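Local structure of Myo-inositol 2-dehydrogenase (3EZY) at residues I16-L21 against A27-I32; D38-M43 against E50-D55; L160-V165 against F170-I175; A319-S322 against S328-L331. The protein catalyses the NAD(+)-dependent oxidation of myo-inositol to scyllo-inosose and probably serves in a myo-inositol degradation pathway. One frame throughout, in Å; residues are numbered along the deposited sequence.

Interaction 1 of 4, residues I16-L21 against A27-I32; sequences IHAENL and AILYAI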
loop_
_atom_site.group_PDB
_atom_site.type_symbol
_atom_site.label_atom_id
_atom_site.label_comp_id
_atom_site.label_asym_id
_atom_site.label_seq_id
_atom_site.Cartn_x
_atom_site.Cartn_y
_atom_site.Cartn_z
ATOM N N ILE A 16 -23.438 -15.627 18.646
ATOM C CA ILE A 16 -23.353 -14.443 17.814
ATOM C C ILE A 16 -24.706 -14.027 17.252
ATOM O O ILE A 16 -25.092 -12.851 17.342
ATOM C CB ILE A 16 -22.302 -14.629 16.693
ATOM C CG1 ILE A 16 -20.907 -14.653 17.331
ATOM C CG2 ILE A 16 -22.408 -13.490 15.626
ATOM C CD1 ILE A 16 -19.770 -15.138 16.380
ATOM N N HIS A 17 -25.432 -14.961 16.640
ATOM C CA HIS A 17 -26.762 -14.612 16.046
ATOM C C HIS A 17 -27.729 -14.082 17.135
ATOM O O HIS A 17 -28.414 -13.053 16.948
ATOM C CB HIS A 17 -27.375 -15.840 15.345
ATOM C CG HIS A 17 -26.689 -16.218 14.071
ATOM N ND1 HIS A 17 -26.474 -15.319 13.045
ATOM C CD2 HIS A 17 -26.227 -17.418 13.627
ATOM C CE1 HIS A 17 -25.897 -15.947 12.031
ATOM N NE2 HIS A 17 -25.742 -17.222 12.360
ATOM N N ALA A 18 -27.772 -14.779 18.274
ATOM C CA ALA A 18 -28.693 -14.431 19.372
ATOM C C ALA A 18 -28.400 -13.017 19.893
ATOM O O ALA A 18 -29.321 -12.254 20.161
ATOM C CB ALA A 18 -28.549 -15.427 20.524
ATOM N N GLU A 19 -27.113 -12.695 20.056
ATOM C CA GLU A 19 -26.687 -11.354 20.486
ATOM C C GLU A 19 -26.972 -10.297 19.424
ATOM O O GLU A 19 -27.424 -9.201 19.771
ATOM C CB GLU A 19 -25.218 -11.363 20.943
ATOM C CG GLU A 19 -25.079 -12.038 22.348
ATOM C CD GLU A 19 -23.650 -12.387 22.739
ATOM O OE1 GLU A 19 -22.708 -12.047 21.978
ATOM O OE2 GLU A 19 -23.476 -13.032 23.814
ATOM N N ASN A 20 -26.775 -10.626 18.144
ATOM C CA ASN A 20 -27.049 -9.691 17.036
ATOM C C ASN A 20 -28.518 -9.306 16.925
ATOM O O ASN A 20 -28.852 -8.249 16.402
ATOM C CB ASN A 20 -26.559 -10.239 15.676
ATOM C CG ASN A 20 -25.031 -10.072 15.476
ATOM O OD1 ASN A 20 -24.381 -9.372 16.228
ATOM N ND2 ASN A 20 -24.480 -10.714 14.456
ATOM N N LEU A 21 -29.412 -10.166 17.388
ATOM C CA LEU A 21 -30.826 -9.854 17.319
ATOM C C LEU A 21 -31.231 -8.534 17.993
ATOM O O LEU A 21 -32.190 -7.919 17.572
ATOM C CB LEU A 21 -31.688 -11.041 17.725
ATOM C CG LEU A 21 -31.776 -12.009 16.524
ATOM C CD1 LEU A 21 -32.158 -13.433 16.922
ATOM C CD2 LEU A 21 -32.705 -11.488 15.421
ATOM N N ALA A 27 -37.044 -7.578 14.558
ATOM C CA ALA A 27 -36.867 -8.988 14.834
ATOM C C ALA A 27 -36.517 -9.103 16.322
ATOM O O ALA A 27 -35.697 -8.342 16.819
ATOM C CB ALA A 27 -35.760 -9.558 13.969
ATOM N N ILE A 28 -37.149 -10.002 17.061
ATOM C CA ILE A 28 -36.661 -10.208 18.423
ATOM C C ILE A 28 -36.291 -11.632 18.728
ATOM O O ILE A 28 -36.869 -12.573 18.193
ATOM C CB ILE A 28 -37.602 -9.731 19.571
ATOM C CG1 ILE A 28 -38.882 -10.574 19.651
ATOM C CG2 ILE A 28 -37.855 -8.206 19.537
ATOM C CD1 ILE A 28 -39.336 -10.758 21.068
ATOM N N LEU A 29 -35.341 -11.758 19.633
ATOM C CA LEU A 29 -34.966 -13.049 20.180
ATOM C C LEU A 29 -36.030 -13.474 21.194
ATOM O O LEU A 29 -36.066 -12.951 22.295
ATOM C CB LEU A 29 -33.632 -12.945 20.898
ATOM C CG LEU A 29 -33.104 -14.254 21.501
ATOM C CD1 LEU A 29 -32.889 -15.339 20.426
ATOM C CD2 LEU A 29 -31.811 -13.941 22.174
ATOM N N TYR A 30 -36.872 -14.431 20.811
ATOM C CA TYR A 30 -37.979 -14.852 21.658
ATOM C C TYR A 30 -37.652 -16.123 22.415
ATOM O O TYR A 30 -38.105 -16.298 23.550
ATOM C CB TYR A 30 -39.252 -15.055 20.830
ATOM C CG TYR A 30 -40.387 -15.697 21.592
ATOM C CD1 TYR A 30 -41.219 -14.938 22.394
ATOM C CD2 TYR A 30 -40.624 -17.057 21.515
ATOM C CE1 TYR A 30 -42.256 -15.509 23.097
ATOM C CE2 TYR A 30 -41.654 -17.640 22.215
ATOM C CZ TYR A 30 -42.469 -16.857 22.999
ATOM O OH TYR A 30 -43.520 -17.430 23.700
ATOM N N ALA A 31 -36.929 -17.034 21.771
ATOM C CA ALA A 31 -36.632 -18.337 22.384
ATOM C C ALA A 31 -35.237 -18.819 22.057
ATOM O O ALA A 31 -34.720 -18.575 20.974
ATOM C CB ALA A 31 -37.657 -19.401 21.946
ATOM N N ILE A 32 -34.644 -19.538 22.998
ATOM C CA ILE A 32 -33.380 -20.190 22.753
ATOM C C ILE A 32 -33.475 -21.646 23.171
ATOM O O ILE A 32 -34.328 -22.024 23.998
ATOM C CB ILE A 32 -32.208 -19.493 23.520
ATOM C CG1 ILE A 32 -32.521 -19.362 25.041
ATOM C CG2 ILE A 32 -31.856 -18.174 22.862
ATOM C CD1 ILE A 32 -31.338 -18.882 25.865
#
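Leu-21 and Leu-29 pack together between residues 16-21 and 27-32, their side chains crossing at about a right angle. In Leu-29 the CG is anti to the backbone N (chi1 -179°), beside the carbonyl carbon, and chi2 near 60° spreads the two methyls so that each has its own partner on the helical segment. CD1 goes to CD1 of Leu-21, 4.1 Å away. CD2 reaches the helix at Ala-18, lying 3.9 Å from its CB and closer still, 3.6 Å, to the carbonyl O of the same Ala-18. The small alanine lets this methyl come right up to the helix backbone.

Leu-21 is turned the other way about its first torsion (chi1 -80°), which puts CG beside its own backbone N. Its branches divide along the strand: while CD1 faces Leu-29, CD2 bears on CB of Ala-27 at 3.9 Å. The stems of the two leucines also run close, with CB of Leu-21 4.2 Å from CB of Leu-29. No hydrogen bond spans the contact, and all four residues are buried. Beyond them, Leu-21 also packs on Ile-5 and Leu-29 on Val-7, both from the neighbouring strand 3-8, and Ala-27 touches Ile-293 of helix 277-298.

Helix 12-20 and the residue after it lie against the sheet through methyl groups, as expected of the first beta-alpha-beta unit of a Rossmann fold; Ala-18 lies near the Gly-9, Gly-11 and Gly-14 pattern, consistent with the glycine-rich dinucleotide-binding turn.

Interaction 2 of 4, residues D38-M43 against E50-D55; sequences DRLREM and EKAYKD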
loop_
_atom_site.group_PDB
_atom_site.type_symbol
_atom_site.label_atom_id
_atom_site.label_comp_id
_atom_site.label_asym_id
_atom_site.label_seq_id
_atom_site.Cartn_x
_atom_site.Cartn_y
_atom_site.Cartn_z
ATOM N N ASP A 38 -26.849 -25.452 31.870
ATOM C CA ASP A 38 -26.307 -24.217 32.458
ATOM C C ASP A 38 -26.050 -23.139 31.410
ATOM O O ASP A 38 -26.296 -21.958 31.666
ATOM C CB ASP A 38 -25.058 -24.493 33.285
ATOM C CG ASP A 38 -25.335 -25.454 34.420
ATOM O OD1 ASP A 38 -25.837 -24.999 35.495
ATOM O OD2 ASP A 38 -25.067 -26.672 34.214
ATOM N N ARG A 39 -25.583 -23.563 30.239
ATOM C CA ARG A 39 -25.481 -22.698 29.062
ATOM C C ARG A 39 -26.830 -22.020 28.769
ATOM O O ARG A 39 -26.927 -20.790 28.716
ATOM C CB ARG A 39 -25.017 -23.534 27.867
ATOM C CG ARG A 39 -24.679 -22.718 26.575
ATOM C CD ARG A 39 -23.504 -21.773 26.785
ATOM N NE ARG A 39 -23.275 -20.922 25.620
ATOM C CZ ARG A 39 -22.663 -19.742 25.659
ATOM N NH1 ARG A 39 -22.205 -19.269 26.825
ATOM N NH2 ARG A 39 -22.506 -19.019 24.534
ATOM N N LEU A 40 -27.872 -22.834 28.597
ATOM C CA LEU A 40 -29.233 -22.339 28.427
ATOM C C LEU A 40 -29.667 -21.327 29.525
ATOM O O LEU A 40 -30.123 -20.227 29.220
ATOM C CB LEU A 40 -30.170 -23.533 28.443
ATOM C CG LEU A 40 -31.599 -23.282 27.962
ATOM C CD1 LEU A 40 -31.517 -22.678 26.545
ATOM C CD2 LEU A 40 -32.348 -24.608 27.968
ATOM N N ARG A 41 -29.531 -21.714 30.806
ATOM C CA ARG A 41 -29.835 -20.845 31.946
ATOM C C ARG A 41 -29.094 -19.526 31.861
ATOM O O ARG A 41 -29.672 -18.435 32.034
ATOM C CB ARG A 41 -29.266 -21.438 33.246
ATOM C CG ARG A 41 -30.030 -22.471 33.948
ATOM C CD ARG A 41 -29.256 -22.765 35.242
ATOM N NE ARG A 41 -29.810 -22.070 36.392
ATOM C CZ ARG A 41 -29.698 -22.504 37.654
ATOM N NH1 ARG A 41 -29.049 -23.622 37.912
ATOM N NH2 ARG A 41 -30.254 -21.841 38.662
ATOM N N GLU A 42 -27.781 -19.630 31.678
ATOM C CA GLU A 42 -26.970 -18.425 31.674
ATOM C C GLU A 42 -27.325 -17.484 30.538
ATOM O O GLU A 42 -27.411 -16.278 30.738
ATOM C CB GLU A 42 -25.483 -18.769 31.714
ATOM C CG GLU A 42 -25.084 -19.081 33.161
ATOM C CD GLU A 42 -23.811 -19.906 33.281
ATOM O OE1 GLU A 42 -23.104 -20.089 32.254
ATOM O OE2 GLU A 42 -23.515 -20.361 34.410
ATOM N N MET A 43 -27.550 -18.020 29.352
ATOM C CA MET A 43 -27.848 -17.164 28.200
ATOM C C MET A 43 -29.261 -16.592 28.306
ATOM O O MET A 43 -29.519 -15.465 27.876
ATOM C CB MET A 43 -27.646 -17.892 26.865
ATOM C CG MET A 43 -26.189 -17.826 26.267
ATOM S SD MET A 43 -25.435 -16.157 26.248
ATOM C CE MET A 43 -24.337 -16.318 27.632
ATOM N N GLU A 50 -37.407 -14.572 26.556
ATOM C CA GLU A 50 -38.675 -15.106 27.075
ATOM C C GLU A 50 -38.715 -16.606 27.381
ATOM O O GLU A 50 -39.162 -17.002 28.460
ATOM C CB GLU A 50 -39.810 -14.797 26.110
ATOM C CG GLU A 50 -40.648 -13.655 26.577
ATOM C CD GLU A 50 -40.462 -12.405 25.759
ATOM O OE1 GLU A 50 -41.080 -11.398 26.135
ATOM O OE2 GLU A 50 -39.726 -12.424 24.748
ATOM N N LYS A 51 -38.305 -17.429 26.412
ATOM C CA LYS A 51 -38.415 -18.876 26.537
ATOM C C LYS A 51 -37.061 -19.563 26.320
ATOM O O LYS A 51 -36.307 -19.229 25.398
ATOM C CB LYS A 51 -39.404 -19.404 25.494
ATOM C CG LYS A 51 -40.816 -18.877 25.674
ATOM C CD LYS A 51 -41.447 -19.385 26.995
ATOM C CE LYS A 51 -41.077 -20.847 27.269
ATOM N NZ LYS A 51 -41.755 -21.427 28.470
ATOM N N ALA A 52 -36.758 -20.546 27.142
ATOM C CA ALA A 52 -35.561 -21.322 26.924
ATOM C C ALA A 52 -35.997 -22.763 26.929
ATOM O O ALA A 52 -36.652 -23.195 27.862
ATOM C CB ALA A 52 -34.546 -21.050 28.042
ATOM N N TYR A 53 -35.638 -23.517 25.902
ATOM C CA TYR A 53 -36.083 -24.902 25.776
ATOM C C TYR A 53 -34.929 -25.882 25.703
ATOM O O TYR A 53 -34.040 -25.737 24.856
ATOM C CB TYR A 53 -36.907 -25.059 24.486
ATOM C CG TYR A 53 -38.214 -24.312 24.459
ATOM C CD1 TYR A 53 -39.315 -24.764 25.210
ATOM C CD2 TYR A 53 -38.384 -23.207 23.652
ATOM C CE1 TYR A 53 -40.537 -24.101 25.168
ATOM C CE2 TYR A 53 -39.595 -22.528 23.608
ATOM C CZ TYR A 53 -40.672 -22.987 24.373
ATOM O OH TYR A 53 -41.891 -22.334 24.330
ATOM N N LYS A 54 -34.963 -26.915 26.541
ATOM C CA LYS A 54 -33.995 -28.008 26.450
ATOM C C LYS A 54 -34.196 -28.829 25.189
ATOM O O LYS A 54 -33.239 -29.252 24.545
ATOM C CB LYS A 54 -34.098 -28.947 27.661
ATOM C CG LYS A 54 -33.460 -28.411 28.901
ATOM C CD LYS A 54 -33.590 -29.424 30.058
ATOM C CE LYS A 54 -33.398 -30.866 29.538
ATOM N NZ LYS A 54 -32.706 -31.720 30.577
ATOM N N ASP A 55 -35.446 -29.030 24.817
ATOM C CA ASP A 55 -35.761 -29.820 23.626
ATOM C C ASP A 55 -36.052 -28.879 22.460
ATOM O O ASP A 55 -36.976 -28.103 22.535
ATOM C CB ASP A 55 -37.001 -30.646 23.938
ATOM C CG ASP A 55 -37.489 -31.453 22.747
ATOM O OD1 ASP A 55 -36.876 -31.364 21.645
ATOM O OD2 ASP A 55 -38.498 -32.179 22.931
#
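Leu-40 projects from helix 37-47 and packs over the backbone of residues 52-54. Its CG is anti to the backbone N (chi1 -166°), which brings the branch point and its two methyls onto residues 52-54, and the methyl of Ala-52 lies against it. CB of Ala-52 lies 3.7 Å from CG of Leu-40 and 3.8 Å from CD1, so the alanine methyl sits against the branch point and one arm of the leucine. The other arm, CD2, continues along the strand and rests on the peptide group between Tyr-53 and Lys-54, 3.7 Å from C of Tyr-53. It ends beside the aliphatic base of Lys-54, with CG of that lysine 4.1 Å from CD2.

These segments belong to the second beta-alpha-beta unit of the Rossmann fold, strand 27-33, helix 37-47 and strand 51-53, the last being the outermost strand of the parallel sheet within this chain. Leu-40 bridges two of its strands, since it also touches Ile-32. Replacing Leu-40 by an alanine would probably open a gap beside Ala-52 and Ile-32 and leave the helix less firmly seated on the sheet edge.

Tyr-53 offers only its main chain here. Its own side chain starts away from the helix and packs on Glu-58 and Leu-59 of helix 56-61, the hydroxyl being hydrogen-bonded to Asp-62. Past its aliphatic base, the chain of Lys-54 bends at chi3 and chi4 and leads away from Leu-40; its NZ forms a long, weak ion pair with Glu-37.

Interaction 3 of 4, residues L160-V165 against F170-I175; sequences LDYIRV and FLDMTI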
loop_
_atom_site.group_PDB
_atom_site.type_symbol
_atom_site.label_atom_id
_atom_site.label_comp_id
_atom_site.label_asym_id
_atom_site.label_seq_id
_atom_site.Cartn_x
_atom_site.Cartn_y
_atom_site.Cartn_z
ATOM N N LEU A 160 -8.961 -32.028 17.044
ATOM C CA LEU A 160 -9.017 -33.342 16.430
ATOM C C LEU A 160 -10.387 -33.998 16.438
ATOM O O LEU A 160 -10.826 -34.512 15.421
ATOM C CB LEU A 160 -8.032 -34.260 17.128
ATOM C CG LEU A 160 -6.739 -34.634 16.419
ATOM C CD1 LEU A 160 -6.312 -33.565 15.400
ATOM C CD2 LEU A 160 -5.679 -34.864 17.494
ATOM N N ASP A 161 -11.033 -34.036 17.594
ATOM C CA ASP A 161 -12.362 -34.650 17.730
ATOM C C ASP A 161 -13.265 -34.172 16.608
ATOM O O ASP A 161 -14.019 -34.925 16.010
ATOM C CB ASP A 161 -13.010 -34.161 19.029
ATOM C CG ASP A 161 -12.425 -34.807 20.252
ATOM O OD1 ASP A 161 -11.437 -35.585 20.107
ATOM O OD2 ASP A 161 -12.968 -34.531 21.359
ATOM N N TYR A 162 -13.236 -32.869 16.400
ATOM C CA TYR A 162 -14.103 -32.253 15.433
ATOM C C TYR A 162 -13.642 -32.657 14.023
ATOM O O TYR A 162 -14.455 -32.967 13.146
ATOM C CB TYR A 162 -14.117 -30.718 15.651
ATOM C CG TYR A 162 -14.834 -29.977 14.543
ATOM C CD1 TYR A 162 -16.192 -29.745 14.629
ATOM C CD2 TYR A 162 -14.162 -29.576 13.388
ATOM C CE1 TYR A 162 -16.866 -29.097 13.613
ATOM C CE2 TYR A 162 -14.840 -28.902 12.345
ATOM C CZ TYR A 162 -16.180 -28.679 12.477
ATOM O OH TYR A 162 -16.899 -28.045 11.499
ATOM N N ILE A 163 -12.334 -32.686 13.810
ATOM C CA ILE A 163 -11.805 -32.983 12.482
ATOM C C ILE A 163 -12.284 -34.363 12.008
ATOM O O ILE A 163 -12.721 -34.522 10.861
ATOM C CB ILE A 163 -10.271 -32.842 12.417
ATOM C CG1 ILE A 163 -9.883 -31.355 12.543
ATOM C CG2 ILE A 163 -9.704 -33.417 11.107
ATOM C CD1 ILE A 163 -8.394 -31.078 12.214
ATOM N N ARG A 164 -12.246 -35.342 12.912
ATOM C CA ARG A 164 -12.736 -36.682 12.595
ATOM C C ARG A 164 -14.166 -36.748 12.111
ATOM O O ARG A 164 -14.498 -37.642 11.361
ATOM C CB ARG A 164 -12.611 -37.585 13.820
ATOM C CG ARG A 164 -11.220 -37.631 14.326
ATOM C CD ARG A 164 -11.067 -38.708 15.356
ATOM N NE ARG A 164 -9.653 -38.845 15.634
ATOM C CZ ARG A 164 -9.041 -38.254 16.645
ATOM N NH1 ARG A 164 -9.734 -37.507 17.499
ATOM N NH2 ARG A 164 -7.744 -38.437 16.813
ATOM N N VAL A 165 -15.032 -35.844 12.547
ATOM C CA VAL A 165 -16.416 -35.925 12.110
ATOM C C VAL A 165 -16.802 -34.856 11.071
ATOM O O VAL A 165 -17.971 -34.674 10.740
ATOM C CB VAL A 165 -17.381 -35.967 13.308
ATOM C CG1 VAL A 165 -17.142 -37.261 14.133
ATOM C CG2 VAL A 165 -17.190 -34.760 14.199
ATOM N N PHE A 170 -12.302 -30.569 2.490
ATOM C CA PHE A 170 -13.121 -30.081 1.367
ATOM C C PHE A 170 -14.582 -29.857 1.720
ATOM O O PHE A 170 -15.280 -29.077 1.043
ATOM C CB PHE A 170 -13.000 -31.011 0.153
ATOM C CG PHE A 170 -11.581 -31.199 -0.310
ATOM C CD1 PHE A 170 -10.844 -30.109 -0.793
ATOM C CD2 PHE A 170 -10.954 -32.437 -0.225
ATOM C CE1 PHE A 170 -9.514 -30.261 -1.203
ATOM C CE2 PHE A 170 -9.625 -32.590 -0.636
ATOM C CZ PHE A 170 -8.897 -31.482 -1.107
ATOM N N LEU A 171 -15.065 -30.534 2.770
ATOM C CA LEU A 171 -16.472 -30.436 3.162
ATOM C C LEU A 171 -16.656 -29.453 4.308
ATOM O O LEU A 171 -17.722 -28.857 4.462
ATOM C CB LEU A 171 -17.053 -31.815 3.539
ATOM C CG LEU A 171 -17.566 -32.745 2.410
ATOM C CD1 LEU A 171 -16.595 -32.877 1.326
ATOM C CD2 LEU A 171 -17.937 -34.132 2.908
ATOM N N ASP A 172 -15.591 -29.243 5.062
ATOM C CA ASP A 172 -15.638 -28.390 6.247
ATOM C C ASP A 172 -15.051 -26.971 6.055
ATOM O O ASP A 172 -15.487 -26.022 6.716
ATOM C CB ASP A 172 -14.910 -29.093 7.427
ATOM C CG ASP A 172 -15.019 -28.306 8.719
ATOM O OD1 ASP A 172 -16.163 -28.129 9.197
ATOM O OD2 ASP A 172 -13.962 -27.887 9.266
ATOM N N MET A 173 -14.074 -26.831 5.158
ATOM C CA MET A 173 -13.370 -25.563 4.994
ATOM C C MET A 173 -13.607 -25.018 3.575
ATOM O O MET A 173 -14.137 -23.899 3.385
ATOM C CB MET A 173 -11.868 -25.779 5.331
ATOM C CG MET A 173 -10.947 -24.538 5.279
ATOM S SD MET A 173 -9.218 -24.742 5.793
ATOM C CE MET A 173 -8.923 -22.994 6.110
ATOM N N THR A 174 -13.276 -25.827 2.578
ATOM C CA THR A 174 -13.375 -25.401 1.191
ATOM C C THR A 174 -14.797 -25.130 0.820
ATOM O O THR A 174 -15.080 -24.353 -0.077
ATOM C CB THR A 174 -12.807 -26.437 0.226
ATOM O OG1 THR A 174 -11.632 -27.005 0.796
ATOM C CG2 THR A 174 -12.473 -25.778 -1.119
ATOM N N ILE A 175 -15.716 -25.736 1.538
ATOM C CA ILE A 175 -17.113 -25.475 1.278
ATOM C C ILE A 175 -17.419 -23.960 1.066
ATOM O O ILE A 175 -18.187 -23.583 0.171
ATOM C CB ILE A 175 -17.982 -26.084 2.391
ATOM C CG1 ILE A 175 -19.457 -25.823 2.139
ATOM C CG2 ILE A 175 -17.618 -25.507 3.787
ATOM C CD1 ILE A 175 -20.309 -26.418 3.305
#
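OD1 of Asp-172 is gripped from two quarters: by the hydroxyl of Tyr-162 across the contact and by Lys-95 NZ through a salt bridge. Tyr-162 OH donates to OD1 over 2.4 Å, a separation so short that its exact value is doubtful, although the pairing itself is clear. The other carboxylate oxygen, OD2, is held by a salt bridge to Arg-231 NH2.

The two side chains come from opposite directions. Tyr-162, an exposed residue of helix 160-164, has its CG anti to the backbone N (chi1 171°), and the ring carries the hydroxyl across to the buried aspartate. Asp-172 likewise has CG opposite its backbone N (chi1 -175°), which brings the carboxylate to the hydroxyl. The carboxylate meets the rim of the phenol ring and not its face: OD2 lies in the ring plane at the edge, 3.4 Å from CE2 of Tyr-162, and the ring and carboxylate planes are 59° apart.

An alanine in place of Asp-172 has no carboxylate, which would probably leave the Tyr-162 hydroxyl free to turn and Lys-95 and Arg-231 without the anion they share.

Lys-95 is probably the lysine of the Glu-Lys-Pro motif of the Gfo/Idh/MocA family, which begins at the end of strand 90-94 and lies at the active site of its relatives. Asp-172 is then probably the aspartate that accompanies this lysine at the active site, as in related inositol dehydrogenases, with Tyr-162 and Arg-231 as neighbours that would help orient its carboxylate.

Interaction 4 of 4, residues A319-S322 against S328-L331; sequences AKKS and SVKL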
loop_
_atom_site.group_PDB
_atom_site.type_symbol
_atom_site.label_atom_id
_atom_site.label_comp_id
_atom_site.label_asym_id
_atom_site.label_seq_id
_atom_site.Cartn_x
_atom_site.Cartn_y
_atom_site.Cartn_z
ATOM N N ALA A 319 -14.192 -32.918 -5.211
ATOM C CA ALA A 319 -12.814 -32.717 -4.747
ATOM C C ALA A 319 -12.270 -33.883 -3.925
ATOM O O ALA A 319 -11.089 -34.253 -4.069
ATOM C CB ALA A 319 -12.667 -31.380 -3.931
ATOM N N LYS A 320 -13.104 -34.461 -3.057
ATOM C CA LYS A 320 -12.642 -35.599 -2.259
ATOM C C LYS A 320 -12.307 -36.757 -3.185
ATOM O O LYS A 320 -11.265 -37.402 -3.031
ATOM C CB LYS A 320 -13.694 -36.077 -1.245
ATOM C CG LYS A 320 -13.827 -35.239 -0.006
ATOM C CD LYS A 320 -15.031 -35.733 0.871
ATOM C CE LYS A 320 -14.607 -36.971 1.666
ATOM N NZ LYS A 320 -15.222 -37.003 3.043
ATOM N N LYS A 321 -13.169 -36.999 -4.160
ATOM C CA LYS A 321 -12.894 -38.049 -5.181
ATOM C C LYS A 321 -11.648 -37.734 -6.048
ATOM O O LYS A 321 -10.793 -38.577 -6.245
ATOM C CB LYS A 321 -14.116 -38.270 -6.052
ATOM C CG LYS A 321 -14.060 -39.467 -7.074
ATOM C CD LYS A 321 -15.264 -39.260 -8.040
ATOM C CE LYS A 321 -15.688 -40.495 -8.798
ATOM N NZ LYS A 321 -15.368 -41.702 -7.990
ATOM N N SER A 322 -11.510 -36.498 -6.507
ATOM C CA SER A 322 -10.295 -36.077 -7.224
ATOM C C SER A 322 -9.020 -36.309 -6.421
ATOM O O SER A 322 -7.996 -36.762 -6.931
ATOM C CB SER A 322 -10.392 -34.609 -7.609
ATOM O OG SER A 322 -9.132 -34.158 -8.094
ATOM N N SER A 328 -8.946 -35.175 -12.633
ATOM C CA SER A 328 -10.023 -34.240 -12.702
ATOM C C SER A 328 -11.376 -34.967 -12.627
ATOM O O SER A 328 -11.570 -36.008 -13.274
ATOM C CB SER A 328 -9.885 -33.509 -14.038
ATOM O OG SER A 328 -10.821 -32.476 -14.099
ATOM N N VAL A 329 -12.315 -34.432 -11.837
ATOM C CA VAL A 329 -13.609 -35.086 -11.629
ATOM C C VAL A 329 -14.735 -34.144 -12.059
ATOM O O VAL A 329 -14.806 -33.010 -11.592
ATOM C CB VAL A 329 -13.787 -35.516 -10.138
ATOM C CG1 VAL A 329 -15.192 -35.966 -9.861
ATOM C CG2 VAL A 329 -12.786 -36.645 -9.781
ATOM N N LYS A 330 -15.592 -34.615 -12.963
ATOM C CA LYS A 330 -16.794 -33.905 -13.393
ATOM C C LYS A 330 -17.914 -33.955 -12.370
ATOM O O LYS A 330 -18.161 -34.986 -11.751
ATOM C CB LYS A 330 -17.298 -34.499 -14.699
ATOM C CG LYS A 330 -16.320 -34.315 -15.835
ATOM C CD LYS A 330 -16.958 -34.786 -17.125
ATOM C CE LYS A 330 -15.936 -34.785 -18.250
ATOM N NZ LYS A 330 -15.633 -33.389 -18.670
ATOM N N LEU A 331 -18.593 -32.837 -12.169
ATOM C CA LEU A 331 -19.710 -32.814 -11.215
ATOM C C LEU A 331 -20.735 -33.930 -11.467
ATOM O O LEU A 331 -21.257 -34.514 -10.524
ATOM C CB LEU A 331 -20.390 -31.451 -11.158
ATOM C CG LEU A 331 -20.073 -30.718 -9.855
ATOM C CD1 LEU A 331 -18.603 -30.354 -9.886
ATOM C CD2 LEU A 331 -20.958 -29.504 -9.709
#
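Val-329 lays its two methyls against the helical turn of Lys-321 and Ser-322, one over the lysine chain and the other on the serine backbone. With CG1 set opposite the valine N (chi1 170°), this methyl meets CD of Lys-321 at 3.8 Å. CG2 turns into the helix. It comes within 3.5 Å of the backbone N of Ser-322 and 3.6 Å of CA, with CB of Ser-322 slightly farther off at 3.8 Å. The lysine crosses the valine at about a right angle, and CD of Lys-321 lies near both methyls, 4.0 Å from CG2 of Val-329.

Lys-321 has its CG anti to the backbone N (chi1 -173°), and the chain stays extended until it bends at chi4. The aliphatic part therefore lies over Val-329, while NZ forms a long, weak ion pair with Glu-325. On the serine, OG is hydrogen-bonded to the carbonyl O of Arg-327 and to the backbone N of Ala-194, which ties this buried hydroxyl to both the turn after the helix and strand 189-197.

The contact sets the short strand 329-330, outermost within this chain in the large mixed sheet and paired with strand 189-197, against helix 306-325. Ser-328 makes backbone hydrogen bonds to a second subunit and packs on Phe-193 of that subunit.

Across the two segments the chemistry is purely van der Waals, methyl groups against methylenes and backbone; the ammonium of Lys-321 lies beyond the packed methylenes and the Ser-322 hydroxyl is bonded elsewhere, so the contact itself probably gains from burial of apolar surface.

In the fold
Interactions 1 and 2 are consecutive steps of the same Rossmann sheet: strand 27-33 of interaction 1 lies beside strand 51-53 of interaction 2, and Ile-32 pairs through its backbone with Lys-51 and Tyr-53. The first is fully buried; the second, at the edge of the sheet, is only partly so. Interaction 3, partly buried, touches interaction 4 where Phe-170 and Leu-171 pack on Ala-319 and Lys-320. Interaction 4 is buried, on the far side of the chain's centre from interactions 1 and 2. Three contacts rely on apolar packing of a helix on a strand, whereas residues 160-165 and 170-175 join helices through a single polar pair.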